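Local coordinates for protein cytochrome P450 (Novosphingobium aromaticivorans, PDB 3OFT) that belongs to the cytochrome P450 family and holds an iron protoporphyrin IX group, with (2R,5R)-hexane-2,5-diol bound beside it, in a largely helical fold, at residues Q70-T75 with K80-I85; D187-P192 with N230-G235; L236-A241 with P279-S284; F14-P19 with H48-R53. One frame throughout, in Å; residues are numbered along the deposited sequence.

Contacts 2 and 3 use consecutive turns of helix 221-252 and both touch the haem; water 1, an iron ligand, is hydrogen-bonded to Gly-234 O in contact 2 and to the bound hexanediol in contact 3. Their centres are 17 Å apart. Contact 1 approaches the same pocket through Leu-72, whose side chain is about 4 Å from the hexanediol at the nearest atoms. Phe-84 CZ in contact 1 packs 3.9 Å from Phe-233 CD2 of contact 2. Contact 4 is more peripheral: the side chain of Ile-16 lies about 14 Å from the haem between nearest atoms, yet Ile-16 CD1 is 3.4 Å from Val-74 CG2 of segment 70-75. Contacts 3 and 4 reach the six-stranded sheet.

Contact 1 of 4, residues Q70-T75 with K80-I85; sequences QCLAVT and KVMQFI
Leu-72 packs on Met-82 and Phe-84 in a buried, wholly apolar contact inside the connection between the B and C helices of the P450 fold, where the short helix 78-82 corresponds to the B' helix. Segment 70-75 follows strand 67-68 as irregular loop, and segment 80-85 carries the end of that helix and its exit. The contact buries 134 Å², and no hydrogen bond crosses it.

Both methyls of Leu-72 do the touching. CG stands anti to the backbone N (chi1 -176°), which carries the fork toward the other segment. Leu-72 CD2 meets two neighbours that lie side by side, Met-82 CB and Phe-84 CE2, each at 3.9 Å, and it comes to the ring obliquely. Met-82 contributes the base of its side chain here, because the thioether beyond bends off in another direction. On the helix 179-199 side, Met-82 also touches Val-179.

Gln-83, the first residue past the helix, has positive phi (47°); beyond it the Phe-84 ring lies against Met-82, whose CB sits 3.6 Å above one ring face, toward the rim. Phe-84 also rests on Arg-229, Asn-230 and Phe-233 of helix 221-252. Leu-72, a residue of the hexanediol pocket, is thus backed by Met-82 at the helix end and by Phe-84 just after it. Leu-72 CD1 lies in the plane of the Phe-84 ring, at its edge, 3.9 Å from Phe-84 CD2.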
# COMPACT_ATOMS: atom_id res chain seq x y z
N GLN A 70 6.83 -10.79 12.06
CA GLN A 70 7.26 -12.01 11.40
C GLN A 70 6.17 -12.72 10.62
O GLN A 70 6.43 -13.28 9.55
CB GLN A 70 7.77 -13.01 12.43
CG GLN A 70 8.84 -13.82 11.91
CD GLN A 70 10.12 -13.27 12.43
OE1 GLN A 70 10.41 -12.06 12.26
NE2 GLN A 70 10.89 -14.13 13.10
N CYS A 71 4.97 -12.75 11.19
CA CYS A 71 3.87 -13.58 10.64
C CYS A 71 3.41 -13.18 9.20
O CYS A 71 2.97 -14.03 8.42
CB CYS A 71 2.68 -13.58 11.62
SG CYS A 71 1.82 -11.95 11.83
N LEU A 72 3.51 -11.89 8.88
CA LEU A 72 3.07 -11.29 7.59
C LEU A 72 1.55 -11.23 7.42
O LEU A 72 1.01 -10.20 7.02
CB LEU A 72 3.70 -11.95 6.35
CG LEU A 72 3.40 -11.36 4.95
CD1 LEU A 72 3.98 -9.95 4.87
CD2 LEU A 72 3.99 -12.20 3.81
N ALA A 73 0.87 -12.34 7.70
CA ALA A 73 -0.54 -12.43 7.42
C ALA A 73 -1.21 -13.41 8.31
O ALA A 73 -0.55 -14.32 8.90
CB ALA A 73 -0.80 -12.79 5.95
N VAL A 74 -2.54 -13.28 8.42
CA VAL A 74 -3.32 -14.29 9.11
C VAL A 74 -3.46 -15.64 8.35
O VAL A 74 -3.80 -16.65 8.96
CB VAL A 74 -4.72 -13.76 9.58
CG1 VAL A 74 -4.53 -12.51 10.50
CG2 VAL A 74 -5.59 -13.45 8.41
N THR A 75 -3.21 -15.65 7.04
CA THR A 75 -3.21 -16.91 6.27
C THR A 75 -1.96 -17.70 6.60
O THR A 75 -0.86 -17.18 6.39
CB THR A 75 -3.15 -16.60 4.78
OG1 THR A 75 -4.09 -15.58 4.49
CG2 THR A 75 -3.50 -17.82 3.97
N LYS A 80 5.98 -17.43 5.92
CA LYS A 80 7.06 -18.41 5.91
C LYS A 80 7.63 -18.50 4.51
O LYS A 80 8.84 -18.69 4.34
CB LYS A 80 6.53 -19.78 6.37
CG LYS A 80 7.57 -20.88 6.35
CD LYS A 80 7.26 -21.90 7.44
CE LYS A 80 8.56 -22.40 8.07
NZ LYS A 80 9.10 -23.54 7.29
N VAL A 81 6.78 -18.37 3.49
CA VAL A 81 7.27 -18.38 2.12
C VAL A 81 7.93 -17.06 1.69
O VAL A 81 9.02 -17.05 1.12
CB VAL A 81 6.17 -18.84 1.13
CG1 VAL A 81 6.62 -18.67 -0.33
CG2 VAL A 81 5.81 -20.35 1.41
N MET A 82 7.24 -15.96 1.92
CA MET A 82 7.69 -14.68 1.36
C MET A 82 8.96 -14.13 1.99
O MET A 82 9.79 -13.61 1.26
CB MET A 82 6.56 -13.66 1.31
CG MET A 82 5.49 -14.06 0.26
SD MET A 82 6.10 -13.98 -1.45
CE MET A 82 4.59 -14.48 -2.27
N GLN A 83 9.12 -14.25 3.32
CA GLN A 83 10.37 -13.85 3.99
C GLN A 83 10.85 -12.48 3.51
O GLN A 83 12.05 -12.25 3.26
CB GLN A 83 11.48 -14.92 3.77
CG GLN A 83 11.11 -16.26 4.40
CD GLN A 83 11.25 -16.16 5.88
OE1 GLN A 83 12.36 -16.07 6.38
NE2 GLN A 83 10.12 -16.11 6.59
N PHE A 84 9.92 -11.53 3.44
CA PHE A 84 10.24 -10.19 2.94
C PHE A 84 11.24 -9.43 3.81
O PHE A 84 11.19 -9.46 5.04
CB PHE A 84 8.97 -9.34 2.89
CG PHE A 84 8.04 -9.69 1.79
CD1 PHE A 84 8.47 -9.71 0.48
CD2 PHE A 84 6.69 -9.92 2.06
CE1 PHE A 84 7.59 -9.99 -0.56
CE2 PHE A 84 5.81 -10.19 1.02
CZ PHE A 84 6.26 -10.22 -0.29
N ILE A 85 12.17 -8.74 3.14
CA ILE A 85 13.10 -7.87 3.85
C ILE A 85 12.89 -6.41 3.36
O ILE A 85 12.90 -6.15 2.15
CB ILE A 85 14.57 -8.28 3.57
CG1 ILE A 85 14.93 -9.55 4.34
CG2 ILE A 85 15.54 -7.14 3.99
CD1 ILE A 85 16.37 -10.05 3.92

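Contact 2 of 4, residues D187-P192 with N230-G235; sequences DDYLWP and NLLFGG. With HEM (protoporphyrin IX containing Fe), chain D.
Leu-232 reaches from helix 221-252 toward Leu-190 and Tyr-189 of helix 179-199, and its atoms account for every contact between the two segments. At its base, Leu-232 CB is 4.2 Å from Leu-190 CD1. With CG anti to the backbone N (chi1 180°), the chain extends outward before it forks. Of the two branches, CD2 is the one that makes the contacts. Leu-232 CD2 rests against the side of the Leu-190 fork, equally far from both methyls, at 4.1 Å from Leu-190 CD1 and from Leu-190 CD2. The same methyl comes obliquely to the Tyr-189 ring, with Leu-232 CD2 4.3 Å from Tyr-189 CD1.

In the P450 fold, helix 179-199 is the G helix and helix 221-252 the long helix that runs across the distal side of the haem; they pack here with a CA separation of 8.6 Å at Leu-190 and Leu-232. Phe-149 of helix 144-152 touches both leucines, and Tyr-189 OH is hydrogen-bonded to Leu-163 O. Asp-187 OD1 adds a salt bridge to Arg-229 of the long helix.

A different side of helix 221-252 looks onto the haem. Asn-230 OD1 lies 3.6 Å from the haem methyl CMD, and Leu-231 CD2 also reaches that methyl. Gly-235 CA lies 3.5 Å from HEM C2C. Water 1, a ligand of the iron, donates a hydrogen bond to Gly-234 O at 2.6 Å.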
# COMPACT_ATOMS: atom_id res chain seq x y z
N ASP A 187 10.74 -14.03 -8.03
CA ASP A 187 12.19 -14.20 -8.02
C ASP A 187 12.76 -14.35 -9.42
O ASP A 187 13.80 -13.78 -9.73
CB ASP A 187 12.59 -15.42 -7.18
CG ASP A 187 12.51 -15.15 -5.68
OD1 ASP A 187 12.75 -16.09 -4.87
OD2 ASP A 187 12.18 -13.99 -5.30
N ASP A 188 12.10 -15.16 -10.25
CA ASP A 188 12.60 -15.42 -11.60
C ASP A 188 12.52 -14.17 -12.47
O ASP A 188 13.42 -13.91 -13.23
CB ASP A 188 11.89 -16.60 -12.28
CG ASP A 188 12.28 -17.95 -11.66
OD1 ASP A 188 13.38 -18.01 -11.06
OD2 ASP A 188 11.49 -18.91 -11.75
N TYR A 189 11.45 -13.41 -12.34
CA TYR A 189 11.34 -12.10 -12.99
C TYR A 189 12.42 -11.09 -12.57
O TYR A 189 12.99 -10.37 -13.42
CB TYR A 189 10.00 -11.52 -12.60
CG TYR A 189 9.66 -10.21 -13.22
CD1 TYR A 189 9.51 -9.06 -12.43
CD2 TYR A 189 9.44 -10.10 -14.59
CE1 TYR A 189 9.14 -7.85 -12.99
CE2 TYR A 189 9.07 -8.88 -15.16
CZ TYR A 189 8.92 -7.76 -14.34
OH TYR A 189 8.55 -6.57 -14.90
N LEU A 190 12.68 -11.02 -11.27
CA LEU A 190 13.64 -10.10 -10.70
C LEU A 190 15.09 -10.54 -10.90
O LEU A 190 15.99 -9.70 -10.96
CB LEU A 190 13.38 -9.91 -9.18
CG LEU A 190 12.05 -9.18 -8.87
CD1 LEU A 190 11.78 -9.18 -7.37
CD2 LEU A 190 11.99 -7.72 -9.45
N TRP A 191 15.32 -11.86 -10.93
CA TRP A 191 16.72 -12.31 -10.95
C TRP A 191 17.63 -11.68 -12.02
O TRP A 191 18.75 -11.29 -11.72
CB TRP A 191 16.89 -13.86 -10.91
CG TRP A 191 18.39 -14.16 -10.88
CD1 TRP A 191 19.15 -14.70 -11.89
CD2 TRP A 191 19.30 -13.81 -9.83
NE1 TRP A 191 20.48 -14.73 -11.51
CE2 TRP A 191 20.59 -14.20 -10.25
CE3 TRP A 191 19.15 -13.23 -8.56
CZ2 TRP A 191 21.71 -14.03 -9.46
CZ3 TRP A 191 20.25 -13.07 -7.77
CH2 TRP A 191 21.53 -13.46 -8.22
N PRO A 192 17.15 -11.55 -13.28
CA PRO A 192 18.11 -10.97 -14.24
C PRO A 192 18.56 -9.54 -13.86
O PRO A 192 19.72 -9.17 -14.07
CB PRO A 192 17.37 -11.00 -15.57
CG PRO A 192 16.31 -12.04 -15.42
CD PRO A 192 15.93 -12.06 -13.95
N ASN A 230 10.34 -7.72 -1.77
CA ASN A 230 9.64 -6.69 -1.00
C ASN A 230 9.44 -5.35 -1.73
O ASN A 230 8.35 -4.76 -1.65
CB ASN A 230 10.30 -6.50 0.36
CG ASN A 230 9.41 -5.84 1.40
OD1 ASN A 230 8.30 -5.35 1.14
ND2 ASN A 230 9.91 -5.80 2.58
N LEU A 231 10.48 -4.86 -2.39
CA LEU A 231 10.37 -3.60 -3.15
C LEU A 231 9.37 -3.71 -4.29
O LEU A 231 8.52 -2.81 -4.47
CB LEU A 231 11.73 -3.15 -3.66
CG LEU A 231 12.66 -2.59 -2.59
CD1 LEU A 231 13.91 -2.19 -3.36
CD2 LEU A 231 12.07 -1.36 -1.87
N LEU A 232 9.38 -4.84 -4.99
CA LEU A 232 8.44 -5.05 -6.08
C LEU A 232 7.03 -5.11 -5.54
O LEU A 232 6.17 -4.33 -5.98
CB LEU A 232 8.71 -6.37 -6.82
CG LEU A 232 7.77 -6.69 -7.99
CD1 LEU A 232 7.91 -5.67 -9.13
CD2 LEU A 232 7.98 -8.10 -8.52
N PHE A 233 6.76 -6.04 -4.62
CA PHE A 233 5.40 -6.21 -4.13
C PHE A 233 4.90 -5.01 -3.32
O PHE A 233 3.72 -4.65 -3.43
CB PHE A 233 5.22 -7.50 -3.35
CG PHE A 233 5.12 -8.74 -4.23
CD1 PHE A 233 4.04 -8.92 -5.09
CD2 PHE A 233 6.10 -9.73 -4.15
CE1 PHE A 233 3.93 -10.06 -5.90
CE2 PHE A 233 6.01 -10.91 -4.95
CZ PHE A 233 4.93 -11.07 -5.83
N GLY A 234 5.80 -4.36 -2.59
CA GLY A 234 5.42 -3.26 -1.68
C GLY A 234 4.89 -2.02 -2.41
O GLY A 234 4.12 -1.26 -1.85
N GLY A 235 5.31 -1.85 -3.66
CA GLY A 235 4.95 -0.67 -4.45
C GLY A 235 3.90 -0.94 -5.54
O GLY A 235 3.50 -0.03 -6.24
CHA HEM D . 5.96 -0.64 4.53
CHB HEM D . 1.87 1.40 2.85
CHC HEM D . 4.12 2.44 -1.29
CHD HEM D . 7.74 -0.46 -0.04
C1A HEM D . 4.69 -0.11 4.44
C2A HEM D . 3.74 -0.06 5.53
C3A HEM D . 2.61 0.49 5.10
C4A HEM D . 2.78 0.80 3.68
CMA HEM D . 1.34 0.67 5.96
CAA HEM D . 4.01 -0.54 6.98
CBA HEM D . 3.81 -2.04 7.03
CGA HEM D . 3.94 -2.60 8.44
O1A HEM D . 3.92 -3.86 8.58
O2A HEM D . 4.07 -1.85 9.45
C1B HEM D . 2.11 1.89 1.57
C2B HEM D . 1.20 2.66 0.77
C3B HEM D . 1.85 2.95 -0.38
C4B HEM D . 3.17 2.35 -0.31
CMB HEM D . -0.22 3.06 1.22
CAB HEM D . 1.41 3.71 -1.63
CBB HEM D . 0.17 4.21 -1.80
C1C HEM D . 5.31 1.78 -1.37
C2C HEM D . 6.29 1.86 -2.44
C3C HEM D . 7.29 1.01 -2.08
C4C HEM D . 7.01 0.47 -0.77
CMC HEM D . 6.14 2.72 -3.73
CAC HEM D . 8.64 0.67 -2.77
CBC HEM D . 8.78 0.69 -4.09
C1D HEM D . 7.62 -0.74 1.28
C2D HEM D . 8.58 -1.54 2.04
C3D HEM D . 8.04 -1.55 3.45
C4D HEM D . 6.80 -0.81 3.44
CMD HEM D . 9.91 -2.18 1.51
CAD HEM D . 8.73 -2.27 4.65
CBD HEM D . 9.42 -1.16 5.47
CGD HEM D . 9.93 -1.84 6.74
O1D HEM D . 9.51 -2.96 7.09
O2D HEM D . 10.75 -1.26 7.46
NA HEM D . 4.07 0.45 3.32
NB HEM D . 3.30 1.77 0.89
NC HEM D . 5.80 0.96 -0.36
ND HEM D . 6.59 -0.35 2.13
FE HEM D . 4.97 0.77 1.52
O HOH W 1 4.07 -1.29 0.72

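Contact 3 of 4, residues L236-A241 with P279-S284; sequences LDTVAA and PTVAVS. With HEM (protoporphyrin IX containing Fe), chain D; HX2 ((2R,5R)-hexane-2,5-diol), chain E.
Thr-238 and Val-281, which touch across the contact, stand on the same side of the porphyrin. Thr-238 is over its face: CB lies 3.5 Å from HEM C3B, and OG1 approaches C4B of the same pyrrole. Val-281 stands over the rim on the same side, CG2 above the methyl CMB and CG1 above CMA. At the edge, Val-239 CG2 fits against the vinyl carbon CAB and the methyl CMC, while Val-283 CG1 lies alongside the propionate that carries O1A. Water 1 is on the face occupied by Thr-238, 2.4 Å from the iron, which takes another ligand from outside the two segments.

Between the segments the packing is slight, 101 Å² in all, with no hydrogen bond. Thr-238 CG2 meets Val-281 CG2 at 3.9 Å. The threonine rotamer (chi1 48°) turns OG1 back to the preceding turn, where it is hydrogen-bonded to Gly-234 O, and leaves the methyl to make this contact. One turn further on, Ala-241 CB rests 3.8 Å from Thr-280 OG1, whose hydrogen-bond partner is Gly-385 O.

The hexanediol rises from water 1, away from the porphyrin, to the strand: its O2 is 2.8 Å from the water, and its O1 donates to Ala-282 O at 2.7 Å. Helix 221-252 is kinked within 236-241, with the amides of Thr-238 and Val-239 lacking bonds to the turn before. The kink and the Gly-Gly-Leu-Asp-Thr sequence are the distal-helix signature of a cytochrome P450; with the strand after the K helix they line the distal haem pocket.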
# COMPACT_ATOMS: atom_id res chain seq x y z
N LEU A 236 3.45 -2.19 -5.69
CA LEU A 236 2.49 -2.53 -6.77
C LEU A 236 1.03 -2.36 -6.36
O LEU A 236 0.38 -1.41 -6.81
CB LEU A 236 2.73 -3.91 -7.35
CG LEU A 236 3.96 -4.11 -8.26
CD1 LEU A 236 3.95 -5.53 -8.82
CD2 LEU A 236 4.10 -3.06 -9.39
N ASP A 237 0.50 -3.22 -5.51
CA ASP A 237 -0.94 -3.13 -5.18
C ASP A 237 -1.27 -1.88 -4.38
O ASP A 237 -2.35 -1.34 -4.52
CB ASP A 237 -1.46 -4.37 -4.44
CG ASP A 237 -0.68 -4.70 -3.16
OD1 ASP A 237 0.24 -3.95 -2.78
OD2 ASP A 237 -0.96 -5.77 -2.54
N THR A 238 -0.34 -1.43 -3.53
CA THR A 238 -0.62 -0.24 -2.68
C THR A 238 -0.78 1.02 -3.55
O THR A 238 -1.72 1.81 -3.35
CB THR A 238 0.55 0.04 -1.72
OG1 THR A 238 1.77 -0.01 -2.49
CG2 THR A 238 0.60 -1.01 -0.58
N VAL A 239 0.12 1.19 -4.53
CA VAL A 239 0.09 2.36 -5.40
C VAL A 239 -1.12 2.26 -6.35
O VAL A 239 -1.83 3.23 -6.52
CB VAL A 239 1.41 2.58 -6.15
CG1 VAL A 239 1.29 3.73 -7.19
CG2 VAL A 239 2.52 2.95 -5.12
N ALA A 240 -1.39 1.06 -6.86
CA ALA A 240 -2.57 0.89 -7.67
C ALA A 240 -3.84 1.30 -6.89
O ALA A 240 -4.73 1.98 -7.44
CB ALA A 240 -2.65 -0.57 -8.17
N ALA A 241 -3.92 0.89 -5.63
CA ALA A 241 -5.11 1.15 -4.82
C ALA A 241 -5.28 2.64 -4.57
O ALA A 241 -6.36 3.18 -4.73
CB ALA A 241 -5.05 0.41 -3.49
N PRO A 279 -7.11 5.59 3.12
CA PRO A 279 -6.16 4.54 3.40
C PRO A 279 -6.81 3.16 3.28
O PRO A 279 -7.98 2.97 3.73
CB PRO A 279 -5.76 4.81 4.87
CG PRO A 279 -7.10 5.32 5.49
CD PRO A 279 -7.55 6.28 4.36
N THR A 280 -6.10 2.19 2.72
CA THR A 280 -6.71 0.88 2.55
C THR A 280 -5.79 -0.25 2.97
O THR A 280 -6.08 -1.42 2.65
CB THR A 280 -7.18 0.65 1.11
OG1 THR A 280 -6.07 0.67 0.20
CG2 THR A 280 -8.29 1.70 0.69
N VAL A 281 -4.67 0.10 3.63
CA VAL A 281 -3.70 -0.91 4.02
C VAL A 281 -3.97 -1.42 5.44
O VAL A 281 -4.22 -0.62 6.35
CB VAL A 281 -2.20 -0.48 3.77
CG1 VAL A 281 -1.28 -1.62 4.20
CG2 VAL A 281 -1.96 -0.19 2.24
N ALA A 282 -3.99 -2.75 5.62
CA ALA A 282 -4.04 -3.35 6.97
C ALA A 282 -2.89 -4.31 7.11
O ALA A 282 -2.44 -4.90 6.09
CB ALA A 282 -5.40 -4.10 7.22
N VAL A 283 -2.37 -4.46 8.34
CA VAL A 283 -1.23 -5.33 8.58
C VAL A 283 -1.49 -6.32 9.70
O VAL A 283 -2.37 -6.11 10.56
CB VAL A 283 0.06 -4.55 8.93
CG1 VAL A 283 0.44 -3.61 7.77
CG2 VAL A 283 -0.08 -3.80 10.30
N SER A 284 -0.68 -7.38 9.73
CA SER A 284 -0.78 -8.39 10.81
C SER A 284 0.43 -8.34 11.73
O SER A 284 1.53 -7.95 11.30
CB SER A 284 -0.90 -9.80 10.20
OG SER A 284 -2.05 -9.92 9.38
CHA HEM D . 5.96 -0.64 4.53
CHB HEM D . 1.87 1.40 2.85
CHC HEM D . 4.12 2.44 -1.29
CHD HEM D . 7.74 -0.46 -0.04
C1A HEM D . 4.69 -0.11 4.44
C2A HEM D . 3.74 -0.06 5.53
C3A HEM D . 2.61 0.49 5.10
C4A HEM D . 2.78 0.80 3.68
CMA HEM D . 1.34 0.67 5.96
CAA HEM D . 4.01 -0.54 6.98
CBA HEM D . 3.81 -2.04 7.03
CGA HEM D . 3.94 -2.60 8.44
O1A HEM D . 3.92 -3.86 8.58
O2A HEM D . 4.07 -1.85 9.45
C1B HEM D . 2.11 1.89 1.57
C2B HEM D . 1.20 2.66 0.77
C3B HEM D . 1.85 2.95 -0.38
C4B HEM D . 3.17 2.35 -0.31
CMB HEM D . -0.22 3.06 1.22
CAB HEM D . 1.41 3.71 -1.63
CBB HEM D . 0.17 4.21 -1.80
C1C HEM D . 5.31 1.78 -1.37
C2C HEM D . 6.29 1.86 -2.44
C3C HEM D . 7.29 1.01 -2.08
C4C HEM D . 7.01 0.47 -0.77
CMC HEM D . 6.14 2.72 -3.73
CAC HEM D . 8.64 0.67 -2.77
CBC HEM D . 8.78 0.69 -4.09
C1D HEM D . 7.62 -0.74 1.28
C2D HEM D . 8.58 -1.54 2.04
C3D HEM D . 8.04 -1.55 3.45
C4D HEM D . 6.80 -0.81 3.44
CMD HEM D . 9.91 -2.18 1.51
CAD HEM D . 8.73 -2.27 4.65
CBD HEM D . 9.42 -1.16 5.47
CGD HEM D . 9.93 -1.84 6.74
O1D HEM D . 9.51 -2.96 7.09
O2D HEM D . 10.75 -1.26 7.46
NA HEM D . 4.07 0.45 3.32
NB HEM D . 3.30 1.77 0.89
NC HEM D . 5.80 0.96 -0.36
ND HEM D . 6.59 -0.35 2.13
FE HEM D . 4.97 0.77 1.52
C1 HX2 E . 0.89 -7.97 3.85
O1 HX2 E . -0.92 -6.98 5.16
C2 HX2 E . -0.08 -6.79 4.00
O2 HX2 E . 2.72 -3.61 1.46
C3 HX2 E . 0.60 -5.42 3.99
C4 HX2 E . 1.48 -5.20 2.76
C5 HX2 E . 1.79 -3.71 2.53
C6 HX2 E . 2.41 -3.09 3.79
O HOH W 1 4.07 -1.29 0.72

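Contact 4 of 4, residues F14-P19 with H48-R53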
# COMPACT_ATOMS: atom_id res chain seq x y z
N PHE A 14 -16.39 -11.07 11.99
CA PHE A 14 -15.77 -10.25 10.93
C PHE A 14 -14.67 -10.95 10.12
O PHE A 14 -13.63 -11.31 10.68
CB PHE A 14 -15.21 -8.97 11.56
CG PHE A 14 -15.00 -7.84 10.59
CD1 PHE A 14 -16.02 -6.89 10.36
CD2 PHE A 14 -13.77 -7.67 9.95
CE1 PHE A 14 -15.82 -5.82 9.50
CE2 PHE A 14 -13.57 -6.61 9.04
CZ PHE A 14 -14.60 -5.67 8.85
N ASP A 15 -14.89 -11.11 8.80
CA ASP A 15 -13.92 -11.70 7.88
C ASP A 15 -13.13 -10.57 7.20
O ASP A 15 -13.68 -9.88 6.34
CB ASP A 15 -14.63 -12.53 6.81
CG ASP A 15 -13.69 -13.10 5.76
OD1 ASP A 15 -14.25 -13.76 4.85
OD2 ASP A 15 -12.43 -12.91 5.78
N ILE A 16 -11.86 -10.41 7.55
CA ILE A 16 -11.04 -9.32 6.98
C ILE A 16 -10.85 -9.36 5.46
O ILE A 16 -10.59 -8.31 4.82
CB ILE A 16 -9.69 -9.22 7.73
CG1 ILE A 16 -8.88 -10.51 7.51
CG2 ILE A 16 -10.00 -8.86 9.20
CD1 ILE A 16 -7.76 -10.77 8.52
N PHE A 17 -11.02 -10.54 4.86
CA PHE A 17 -10.95 -10.70 3.42
C PHE A 17 -12.23 -10.29 2.69
O PHE A 17 -12.18 -10.00 1.51
CB PHE A 17 -10.48 -12.12 3.03
CG PHE A 17 -9.11 -12.46 3.54
CD1 PHE A 17 -7.98 -11.89 2.96
CD2 PHE A 17 -8.94 -13.32 4.63
CE1 PHE A 17 -6.70 -12.19 3.43
CE2 PHE A 17 -7.65 -13.62 5.12
CZ PHE A 17 -6.53 -13.06 4.52
N ASN A 18 -13.37 -10.32 3.38
CA ASN A 18 -14.61 -9.83 2.78
C ASN A 18 -15.52 -9.17 3.81
O ASN A 18 -16.53 -9.74 4.22
CB ASN A 18 -15.35 -10.84 1.86
CG ASN A 18 -15.00 -12.29 2.13
OD1 ASN A 18 -13.93 -12.78 1.77
ND2 ASN A 18 -15.94 -13.01 2.73
N PRO A 19 -15.15 -7.96 4.26
CA PRO A 19 -16.01 -7.27 5.22
C PRO A 19 -17.42 -7.05 4.62
O PRO A 19 -17.56 -6.80 3.41
CB PRO A 19 -15.28 -5.96 5.47
CG PRO A 19 -13.82 -6.27 5.16
CD PRO A 19 -13.90 -7.22 4.00
N HIS A 48 -8.37 -14.48 15.56
CA HIS A 48 -7.36 -13.40 15.69
C HIS A 48 -8.00 -12.11 16.22
O HIS A 48 -9.20 -11.87 16.02
CB HIS A 48 -6.66 -13.17 14.33
CG HIS A 48 -7.52 -12.51 13.30
ND1 HIS A 48 -8.20 -13.21 12.33
CD2 HIS A 48 -7.79 -11.20 13.09
CE1 HIS A 48 -8.86 -12.35 11.56
NE2 HIS A 48 -8.66 -11.13 12.03
N TRP A 49 -7.19 -11.26 16.84
CA TRP A 49 -7.66 -9.96 17.25
C TRP A 49 -7.76 -9.00 16.08
O TRP A 49 -7.03 -9.12 15.08
CB TRP A 49 -6.74 -9.33 18.31
CG TRP A 49 -6.58 -10.10 19.62
CD1 TRP A 49 -5.55 -10.95 19.96
CD2 TRP A 49 -7.46 -10.06 20.75
NE1 TRP A 49 -5.75 -11.44 21.24
CE2 TRP A 49 -6.92 -10.92 21.73
CE3 TRP A 49 -8.67 -9.40 21.02
CZ2 TRP A 49 -7.52 -11.09 23.00
CZ3 TRP A 49 -9.29 -9.59 22.27
CH2 TRP A 49 -8.71 -10.44 23.23
N ILE A 50 -8.66 -8.04 16.22
CA ILE A 50 -8.73 -6.91 15.28
C ILE A 50 -8.75 -5.61 16.10
O ILE A 50 -9.61 -5.44 17.01
CB ILE A 50 -9.98 -6.92 14.35
CG1 ILE A 50 -10.05 -8.18 13.48
CG2 ILE A 50 -9.99 -5.64 13.51
CD1 ILE A 50 -11.45 -8.43 12.77
N ALA A 51 -7.82 -4.69 15.81
CA ALA A 51 -7.84 -3.40 16.50
C ALA A 51 -8.94 -2.57 15.84
O ALA A 51 -8.95 -2.44 14.63
CB ALA A 51 -6.51 -2.73 16.41
N ALA A 52 -9.87 -2.02 16.63
CA ALA A 52 -11.12 -1.49 16.11
C ALA A 52 -11.43 -0.08 16.60
O ALA A 52 -12.57 0.36 16.57
CB ALA A 52 -12.28 -2.46 16.43
N ARG A 53 -10.41 0.61 17.08
CA ARG A 53 -10.54 2.02 17.45
C ARG A 53 -9.21 2.67 17.22
O ARG A 53 -8.15 2.03 17.41
CB ARG A 53 -10.92 2.16 18.93
CG ARG A 53 -11.33 3.60 19.36
CD ARG A 53 -10.82 3.84 20.79
NE ARG A 53 -11.45 2.87 21.64
CZ ARG A 53 -10.94 2.29 22.71
NH1 ARG A 53 -9.73 2.55 23.18
NH2 ARG A 53 -11.70 1.42 23.32
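The N-terminal loop between strand 11-12 and helix 26-31 packs here, through Phe-14 and Ile-16, on His-48 and Ile-50 of strand 48-51 in the mixed sheet of the P450 fold. The contact is buried and apolar, with 163 Å² covered and no hydrogen bond between the segments.

Ile-50 reaches into the loop with its terminal methyl. Ile-50 CD1 lies 3.7 Å from Phe-14 CD2, approaching the ring obliquely, and the two side chains cross at about a right angle. The same methyl, Ile-50 CD1, is 3.9 Å from Ile-16 CG2, as the two isoleucines slide past each other in opposite directions. The His-48 and Ile-16 side chains come from opposite directions, and Ile-16 CD1 presses obliquely on the imidazole ring. The chi1 of 64° directs CG1 and CD1 of Ile-16 at the histidine, while CG2 touches both the His-48 ring and Ile-50. Trp-30 of helix 26-31 touches Phe-14, Ile-16 and Ile-50, closing the cluster from the helix side.

Local bonds add to the loop's shape. Phe-17 N donates to Asp-15 OD2 at 2.9 Å, from 53° out of the carboxylate plane, and Asn-45 is a second partner of that oxygen. Asn-18 N reaches Asp-15 O at 3.0 Å. Ile-16 CG1 sits 4.0 Å above one face of the Phe-17 ring, toward its rim. The Phe-17 bond makes an Asx turn, and a type I beta turn spans Asp-15 to Asn-18, both packed against an inner strand of the mixed sheet in the P450 beta domain.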